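Putative diguanylate cyclase (GGDEF) with PAS/PAC domain (Rhodopseudomonas palustris, PDB 3LIF) probably makes cyclic di-GMP from two GTP molecules as a whole protein, of which this chain is the extracellular PDC-fold sensor domain. Local coordinates at residues M194-K199 against V233-R238; Y208-S213 against G217-L222. All blocks are in the same frame, centred on the assembly; numbering follows the deposited sequence.

Overall arrangement
Both interactions involve one antiparallel sheet of the second PDC lobe: interaction 1 lays helix 195-203 against its strand 232-239, while interaction 2 pairs two of its strands, and their centres are about 9 Å apart. The whole hairpin of interaction 2 (208-213 with 217-222) falls between the two segments of interaction 1 (194-199 with 233-238) in sequence. Strands 219-226 and 232-239 run next to each other, and a probable hydrogen bond from Arg238 N to Tyr221 O, 3.1 Å long, ties the two contacts together. Tyr209 links them as well, packing against Leu196 of the helix. The side chain of Tyr208 sits about 5 Å from a bound citrate, which probably came from the crystallisation liquor.

Interaction 1: M194-K199 against V233-R238; sequences MVLFQK and VVTVAR
Leu196 and Thr235 meet through methyl groups: CD1 of Leu196 lies 3.6 Å from CG2 of Thr235. Both residues aim their CB at the other segment, so one turn of helix 195-203 drops a leucine onto the side of strand 232-239 facing away from helix 5-47. The Thr235 torsion explains the apolar meeting. With chi1 at 67°, OG1 sits between the backbone N and the carbonyl carbon, while CG2 stands beside the N and takes the contact. A looser second touch lies two residues back along the strand, where CE1 of Phe197 comes within 4.4 Å of CG2 of Val233 at an oblique angle to the ring. No hydrogen bond crosses the contact.

Neighbouring strands fill in the surroundings. Tyr224 touches both Leu196 and Thr235, and Leu172 touches both Phe197 and Thr235, so the two strands beside 232-239 help make the floor under the helix. The backbone of the strand is bonded to each of them in turn, as with Thr235 to Ser170 and Val234 to Arg225. At the start of the helix, Met194, modelled as selenomethionine, holds the N-cap position, and its O takes two N-H groups, from Phe197 N at 2.9 Å and from Gln198 N at the same length, which sets the turn that carries Leu196 and Phe197.

Val234 and Val236 turn the other way, onto Ala25, Leu20 and Leu24 of the long helix 5-47. A central antiparallel strand sandwiched between a long N-terminal helix and a short helix on its other face is the layered architecture of the PDC fold.

Interaction 2: Y208-S213 against G217-L222; sequences YYLTVS and GLTKYL
Tyr209 and Leu222 form one rung of a beta hairpin, the antiparallel turn-back between strands 206-212 and 219-226, and strand 206-212 is an outermost strand of the sheet. Their backbones exchange two hydrogen bonds, as do those of Thr211 and Lys220, and beyond the last bridge a further backbone bond runs from Ser213 N to Leu218 O. On the face that carries Tyr209, Thr211, Lys220 and Leu222, CE2 of Tyr209 rests against CD2 of Leu222 at 4.0 Å, the two side chains lying side by side.

Tyr208 can be followed outward. Its CB and CG pass by the carbonyl oxygen of Leu222, and CD1 lies 3.6 Å from Leu222 O. Further on, CE2 and CZ reach CD2 of Tyr221, and the terminal OH lies by CB and CD2 of that same residue. The ring is carried across to strand 219-226 because CG points away from the Tyr208 N (chi1 -171°). The two tyrosine planes are within 25° of parallel but slid apart, with centroids 5.4 Å from each other, so the overlap is slight. Leu210 CD1 comes over a face of the Tyr221 ring in a CH-pi contact, 3.9 Å from the centroid, and also touches CG2 of Thr219.

At the turn end, the chain of Lys220 reaches Ser213, its CE packing on Ser213 CB. Lys220 NZ hydrogen-bonds Gly166 O and forms a salt bridge with Asp216 OD2, while Ser213 OG bonds the N atoms of Phe215 and Asp216. One water joins the two side chains, 2.7 Å from Ser213 OG and accepting from Lys220 NZ at 3.2 Å.

Interaction 1: M194-K199 against V233-R238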
HETATM    1  N   MSE A 194     -17.907   5.493   1.117  1.00 22.73           N
HETATM    2  CA  MSE A 194     -18.245   4.476   2.102  1.00 21.79           C
HETATM    3  C   MSE A 194     -18.447   5.078   3.537  1.00 21.87           C
HETATM    4  O   MSE A 194     -17.827   6.082   3.967  1.00 20.39           O
HETATM    5  CB  MSE A 194     -17.160   3.360   2.158  1.00 21.52           C
HETATM    6  CG  MSE A 194     -17.208   2.227   1.099  1.00 17.76           C
HETATM    7 SE   MSE A 194     -15.647   1.214   1.374  0.50 11.55          SE
HETATM    8  CE  MSE A 194     -15.166   1.615  -0.415  0.50 14.34           C
ATOM      9  N   VAL A 195     -19.290   4.396   4.276  1.00 21.91           N
ATOM     10  CA  VAL A 195     -19.577   4.728   5.617  1.00 23.21           C
ATOM     11  C   VAL A 195     -18.283   4.700   6.412  1.00 24.84           C
ATOM     12  O   VAL A 195     -18.069   5.553   7.324  1.00 26.18           O
ATOM     13  CB  VAL A 195     -20.603   3.681   6.193  1.00 23.65           C
ATOM     14  CG1 VAL A 195     -20.608   3.670   7.680  1.00 20.94           C
ATOM     15  CG2 VAL A 195     -22.005   4.001   5.661  1.00 24.67           C
ATOM     16  N   LEU A 196     -17.450   3.694   6.124  1.00 25.13           N
ATOM     17  CA  LEU A 196     -16.126   3.596   6.731  1.00 25.49           C
ATOM     18  C   LEU A 196     -15.423   4.965   6.816  1.00 25.88           C
ATOM     19  O   LEU A 196     -14.808   5.302   7.847  1.00 25.76           O
ATOM     20  CB  LEU A 196     -15.275   2.711   5.840  1.00 25.07           C
ATOM     21  CG  LEU A 196     -14.237   1.820   6.492  1.00 25.26           C
ATOM     22  CD1 LEU A 196     -13.115   1.592   5.475  1.00 23.84           C
ATOM     23  CD2 LEU A 196     -13.749   2.289   7.913  1.00 21.73           C
ATOM     24  N   PHE A 197     -15.509   5.743   5.724  1.00 25.40           N
ATOM     25  CA  PHE A 197     -14.833   7.018   5.710  1.00 26.39           C
ATOM     26  C   PHE A 197     -15.721   8.187   6.122  1.00 27.71           C
ATOM     27  O   PHE A 197     -15.214   9.149   6.730  1.00 29.12           O
ATOM     28  CB  PHE A 197     -14.101   7.276   4.374  1.00 24.94           C
ATOM     29  CG  PHE A 197     -13.059   6.233   4.053  1.00 21.54           C
ATOM     30  CD1 PHE A 197     -11.769   6.333   4.567  1.00 17.99           C
ATOM     31  CD2 PHE A 197     -13.374   5.124   3.269  1.00 17.05           C
ATOM     32  CE1 PHE A 197     -10.808   5.373   4.289  1.00 15.32           C
ATOM     33  CE2 PHE A 197     -12.413   4.153   2.974  1.00 11.58           C
ATOM     34  CZ  PHE A 197     -11.147   4.254   3.511  1.00 14.44           C
ATOM     35  N   GLN A 198     -17.018   8.128   5.812  1.00 28.24           N
ATOM     36  CA  GLN A 198     -17.922   9.204   6.190  1.00 28.71           C
ATOM     37  C   GLN A 198     -18.186   9.277   7.713  1.00 30.21           C
ATOM     38  O   GLN A 198     -18.214  10.374   8.276  1.00 30.80           O
ATOM     39  CB  GLN A 198     -19.208   9.110   5.424  1.00 28.44           C
ATOM     40  CG  GLN A 198     -19.044   9.334   3.890  1.00 30.34           C
ATOM     41  CD  GLN A 198     -18.485  10.713   3.556  1.00 34.01           C
ATOM     42  OE1 GLN A 198     -17.516  10.826   2.856  1.00 32.70           O
ATOM     43  NE2 GLN A 198     -19.129  11.771   4.043  1.00 38.98           N
ATOM     44  N   LYS A 199     -18.315   8.142   8.421  1.00 30.59           N
ATOM     45  CA  LYS A 199     -18.682   8.221   9.856  1.00 29.50           C
ATOM     46  C   LYS A 199     -17.774   7.368  10.775  1.00 29.16           C
ATOM     47  O   LYS A 199     -17.282   7.845  11.807  1.00 29.68           O
ATOM     48  CB  LYS A 199     -20.167   7.866  10.010  1.00 30.39           C
ATOM     49  CG  LYS A 199     -21.149   8.688   9.100  1.00 29.91           C
ATOM     50  CD  LYS A 199     -22.061   9.398  10.036  1.00 39.83           C
ATOM     51  CE  LYS A 199     -22.378  10.873   9.721  1.00 43.88           C
ATOM     52  NZ  LYS A 199     -23.405  10.980   8.678  1.00 44.44           N
ATOM     53  N   VAL A 233      -5.699   1.864   5.969  1.00 22.78           N
ATOM     54  CA  VAL A 233      -6.693   1.222   6.812  1.00 22.90           C
ATOM     55  C   VAL A 233      -6.850  -0.198   6.296  1.00 23.02           C
ATOM     56  O   VAL A 233      -6.699  -0.433   5.110  1.00 22.18           O
ATOM     57  CB  VAL A 233      -8.037   1.914   6.641  1.00 23.08           C
ATOM     58  CG1 VAL A 233      -9.065   1.389   7.655  1.00 21.51           C
ATOM     59  CG2 VAL A 233      -7.842   3.391   6.813  1.00 23.54           C
ATOM     60  N   VAL A 234      -7.145  -1.161   7.150  1.00 23.80           N
ATOM     61  CA  VAL A 234      -7.441  -2.488   6.602  1.00 25.24           C
ATOM     62  C   VAL A 234      -8.859  -2.774   6.961  1.00 26.78           C
ATOM     63  O   VAL A 234      -9.332  -2.290   8.010  1.00 27.12           O
ATOM     64  CB  VAL A 234      -6.593  -3.576   7.239  1.00 25.25           C
ATOM     65  CG1 VAL A 234      -5.171  -3.493   6.730  1.00 23.57           C
ATOM     66  CG2 VAL A 234      -6.623  -3.423   8.773  1.00 25.30           C
ATOM     67  N   THR A 235      -9.556  -3.544   6.129  1.00 27.61           N
ATOM     68  CA  THR A 235     -10.900  -3.987   6.516  1.00 28.39           C
ATOM     69  C   THR A 235     -11.041  -5.482   6.270  1.00 28.73           C
ATOM     70  O   THR A 235     -10.467  -5.955   5.310  1.00 28.87           O
ATOM     71  CB  THR A 235     -11.960  -3.275   5.694  1.00 28.69           C
ATOM     72  OG1 THR A 235     -11.864  -3.692   4.319  1.00 30.35           O
ATOM     73  CG2 THR A 235     -11.817  -1.733   5.792  1.00 28.57           C
ATOM     74  N   VAL A 236     -11.769  -6.214   7.136  1.00 29.58           N
ATOM     75  CA  VAL A 236     -12.165  -7.625   6.904  1.00 29.48           C
ATOM     76  C   VAL A 236     -13.654  -7.691   7.000  1.00 30.32           C
ATOM     77  O   VAL A 236     -14.221  -7.176   7.955  1.00 30.42           O
ATOM     78  CB  VAL A 236     -11.839  -8.580   8.068  1.00 29.84           C
ATOM     79  CG1 VAL A 236     -11.356  -9.879   7.532  1.00 30.78           C
ATOM     80  CG2 VAL A 236     -10.874  -8.043   9.022  1.00 27.23           C
ATOM     81  N   ALA A 237     -14.287  -8.417   6.090  1.00 31.86           N
ATOM     82  CA  ALA A 237     -15.740  -8.580   6.122  1.00 33.33           C
ATOM     83  C   ALA A 237     -16.155 -10.006   5.816  1.00 34.91           C
ATOM     84  O   ALA A 237     -15.431 -10.735   5.142  1.00 34.41           O
ATOM     85  CB  ALA A 237     -16.382  -7.662   5.153  1.00 32.60           C
ATOM     86  N   ARG A 238     -17.307 -10.404   6.351  1.00 37.52           N
ATOM     87  CA  ARG A 238     -17.974 -11.663   5.974  1.00 39.45           C
ATOM     88  C   ARG A 238     -19.486 -11.534   5.988  1.00 40.77           C
ATOM     89  O   ARG A 238     -20.034 -10.822   6.810  1.00 40.62           O
ATOM     90  CB  ARG A 238     -17.508 -12.866   6.834  1.00 39.69           C
ATOM     91  CG  ARG A 238     -17.822 -12.878   8.319  1.00 39.90           C
ATOM     92  CD  ARG A 238     -17.823 -14.348   8.916  1.00 44.83           C
ATOM     93  NE  ARG A 238     -16.495 -14.983   9.144  1.00 49.82           N
ATOM     94  CZ  ARG A 238     -15.870 -15.089  10.344  1.00 52.30           C
ATOM     95  NH1 ARG A 238     -16.406 -14.624  11.470  1.00 53.35           N
ATOM     96  NH2 ARG A 238     -14.682 -15.661  10.451  1.00 53.45           N
TER

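Interaction 2: Y208-S213 against G217-L222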
ATOM      1  N   TYR A 208     -15.860  -1.979  14.328  1.00 31.47           N
ATOM      2  CA  TYR A 208     -16.747  -3.108  13.815  1.00 31.27           C
ATOM      3  C   TYR A 208     -18.246  -2.884  13.604  1.00 31.30           C
ATOM      4  O   TYR A 208     -18.890  -2.456  14.507  1.00 31.89           O
ATOM      5  CB  TYR A 208     -16.667  -4.250  14.794  1.00 31.43           C
ATOM      6  CG  TYR A 208     -17.307  -5.563  14.405  1.00 32.00           C
ATOM      7  CD1 TYR A 208     -16.591  -6.519  13.673  1.00 33.22           C
ATOM      8  CD2 TYR A 208     -18.599  -5.896  14.850  1.00 33.20           C
ATOM      9  CE1 TYR A 208     -17.161  -7.770  13.342  1.00 34.73           C
ATOM     10  CE2 TYR A 208     -19.197  -7.137  14.528  1.00 35.27           C
ATOM     11  CZ  TYR A 208     -18.463  -8.075  13.776  1.00 36.98           C
ATOM     12  OH  TYR A 208     -19.017  -9.288  13.453  1.00 35.43           O
ATOM     13  N   TYR A 209     -18.845  -3.227  12.469  1.00 31.04           N
ATOM     14  CA  TYR A 209     -20.256  -2.842  12.266  1.00 30.85           C
ATOM     15  C   TYR A 209     -20.929  -3.457  11.054  1.00 31.50           C
ATOM     16  O   TYR A 209     -20.303  -4.140  10.261  1.00 33.38           O
ATOM     17  CB  TYR A 209     -20.415  -1.319  12.174  1.00 30.91           C
ATOM     18  CG  TYR A 209     -19.682  -0.699  11.014  1.00 31.16           C
ATOM     19  CD1 TYR A 209     -20.280  -0.581   9.780  1.00 29.68           C
ATOM     20  CD2 TYR A 209     -18.372  -0.255  11.152  1.00 29.19           C
ATOM     21  CE1 TYR A 209     -19.587  -0.044   8.718  1.00 30.08           C
ATOM     22  CE2 TYR A 209     -17.679   0.279  10.088  1.00 29.06           C
ATOM     23  CZ  TYR A 209     -18.282   0.393   8.878  1.00 28.35           C
ATOM     24  OH  TYR A 209     -17.582   0.927   7.796  1.00 29.13           O
ATOM     25  N   LEU A 210     -22.203  -3.211  10.861  1.00 31.35           N
ATOM     26  CA  LEU A 210     -22.865  -3.940   9.798  1.00 31.63           C
ATOM     27  C   LEU A 210     -23.001  -3.067   8.588  1.00 30.93           C
ATOM     28  O   LEU A 210     -23.306  -1.929   8.730  1.00 31.65           O
ATOM     29  CB  LEU A 210     -24.236  -4.412  10.257  1.00 31.73           C
ATOM     30  CG  LEU A 210     -24.965  -5.179   9.148  1.00 33.83           C
ATOM     31  CD1 LEU A 210     -24.955  -6.698   9.350  1.00 31.63           C
ATOM     32  CD2 LEU A 210     -26.408  -4.633   9.006  1.00 35.73           C
ATOM     33  N   THR A 211     -22.789  -3.567   7.384  1.00 31.15           N
ATOM     34  CA  THR A 211     -22.745  -2.648   6.246  1.00 30.77           C
ATOM     35  C   THR A 211     -22.954  -3.385   4.926  1.00 31.41           C
ATOM     36  O   THR A 211     -23.127  -4.595   4.891  1.00 32.58           O
ATOM     37  CB  THR A 211     -21.391  -1.898   6.235  1.00 30.58           C
ATOM     38  OG1 THR A 211     -21.474  -0.819   5.333  1.00 31.71           O
ATOM     39  CG2 THR A 211     -20.289  -2.785   5.765  1.00 29.92           C
ATOM     40  N   VAL A 212     -22.979  -2.671   3.818  1.00 31.77           N
ATOM     41  CA  VAL A 212     -23.210  -3.340   2.554  1.00 30.78           C
ATOM     42  C   VAL A 212     -21.901  -3.307   1.749  1.00 31.35           C
ATOM     43  O   VAL A 212     -21.283  -2.277   1.608  1.00 31.94           O
ATOM     44  CB  VAL A 212     -24.345  -2.655   1.712  1.00 30.96           C
ATOM     45  CG1 VAL A 212     -24.489  -3.347   0.368  1.00 31.25           C
ATOM     46  CG2 VAL A 212     -25.673  -2.633   2.420  1.00 26.36           C
ATOM     47  N   SER A 213     -21.484  -4.434   1.198  1.00 31.49           N
ATOM     48  CA  SER A 213     -20.307  -4.456   0.383  1.00 31.20           C
ATOM     49  C   SER A 213     -20.573  -3.691  -0.863  1.00 31.81           C
ATOM     50  O   SER A 213     -21.574  -3.892  -1.543  1.00 33.00           O
ATOM     51  CB  SER A 213     -19.930  -5.879  -0.002  1.00 31.15           C
ATOM     52  OG  SER A 213     -18.937  -5.868  -1.022  1.00 32.80           O
ATOM     53  N   GLY A 217     -22.507  -6.201  -3.125  1.00 36.70           N
ATOM     54  CA  GLY A 217     -23.870  -5.883  -2.769  1.00 35.98           C
ATOM     55  C   GLY A 217     -24.369  -6.664  -1.582  1.00 36.30           C
ATOM     56  O   GLY A 217     -25.489  -6.497  -1.171  1.00 37.73           O
ATOM     57  N   LEU A 218     -23.566  -7.505  -0.985  1.00 35.69           N
ATOM     58  CA  LEU A 218     -24.099  -8.293   0.101  1.00 35.75           C
ATOM     59  C   LEU A 218     -24.035  -7.561   1.417  1.00 35.93           C
ATOM     60  O   LEU A 218     -23.223  -6.663   1.591  1.00 35.82           O
ATOM     61  CB  LEU A 218     -23.325  -9.595   0.246  1.00 36.11           C
ATOM     62  CG  LEU A 218     -23.554 -10.523  -0.917  1.00 36.29           C
ATOM     63  CD1 LEU A 218     -22.550 -11.637  -0.858  1.00 33.33           C
ATOM     64  CD2 LEU A 218     -24.973 -11.018  -0.764  1.00 38.32           C
ATOM     65  N   THR A 219     -24.871  -7.979   2.358  1.00 35.61           N
ATOM     66  CA  THR A 219     -24.816  -7.472   3.696  1.00 35.84           C
ATOM     67  C   THR A 219     -23.736  -8.217   4.446  1.00 35.71           C
ATOM     68  O   THR A 219     -23.706  -9.443   4.377  1.00 36.63           O
ATOM     69  CB  THR A 219     -26.118  -7.777   4.413  1.00 35.82           C
ATOM     70  OG1 THR A 219     -27.133  -6.916   3.922  1.00 37.39           O
ATOM     71  CG2 THR A 219     -26.003  -7.512   5.915  1.00 37.82           C
ATOM     72  N   LYS A 220     -22.869  -7.504   5.178  1.00 34.56           N
ATOM     73  CA  LYS A 220     -21.932  -8.181   6.044  1.00 33.35           C
ATOM     74  C   LYS A 220     -21.497  -7.381   7.221  1.00 33.04           C
ATOM     75  O   LYS A 220     -21.652  -6.164   7.247  1.00 32.36           O
ATOM     76  CB  LYS A 220     -20.701  -8.625   5.292  1.00 33.62           C
ATOM     77  CG  LYS A 220     -20.573  -8.100   3.911  1.00 32.55           C
ATOM     78  CD  LYS A 220     -19.502  -8.891   3.164  1.00 32.14           C
ATOM     79  CE  LYS A 220     -19.942  -9.109   1.737  1.00 33.08           C
ATOM     80  NZ  LYS A 220     -18.766  -9.418   0.885  1.00 34.81           N
ATOM     81  N   TYR A 221     -21.007  -8.107   8.221  1.00 32.64           N
ATOM     82  CA  TYR A 221     -20.272  -7.513   9.305  1.00 33.23           C
ATOM     83  C   TYR A 221     -18.851  -7.231   8.832  1.00 31.80           C
ATOM     84  O   TYR A 221     -18.226  -8.086   8.193  1.00 31.05           O
ATOM     85  CB  TYR A 221     -20.218  -8.443  10.504  1.00 34.23           C
ATOM     86  CG  TYR A 221     -21.463  -8.391  11.309  1.00 40.43           C
ATOM     87  CD1 TYR A 221     -22.560  -9.167  10.961  1.00 44.82           C
ATOM     88  CD2 TYR A 221     -21.572  -7.542  12.408  1.00 47.72           C
ATOM     89  CE1 TYR A 221     -23.738  -9.133  11.681  1.00 47.74           C
ATOM     90  CE2 TYR A 221     -22.775  -7.498  13.168  1.00 51.22           C
ATOM     91  CZ  TYR A 221     -23.859  -8.302  12.788  1.00 50.82           C
ATOM     92  OH  TYR A 221     -25.059  -8.289  13.508  1.00 51.30           O
ATOM     93  N   LEU A 222     -18.368  -6.031   9.167  1.00 30.36           N
ATOM     94  CA  LEU A 222     -17.064  -5.529   8.787  1.00 28.93           C
ATOM     95  C   LEU A 222     -16.277  -5.027  10.001  1.00 29.41           C
ATOM     96  O   LEU A 222     -16.775  -4.253  10.910  1.00 30.53           O
ATOM     97  CB  LEU A 222     -17.231  -4.373   7.792  1.00 29.40           C
ATOM     98  CG  LEU A 222     -15.976  -3.614   7.275  1.00 27.44           C
ATOM     99  CD1 LEU A 222     -16.260  -3.011   5.937  1.00 23.66           C
ATOM    100  CD2 LEU A 222     -15.473  -2.556   8.249  1.00 24.94           C
TER
HETATM  101  O   HOH W   1     -16.877  -6.858   0.362  1.00 29.47           O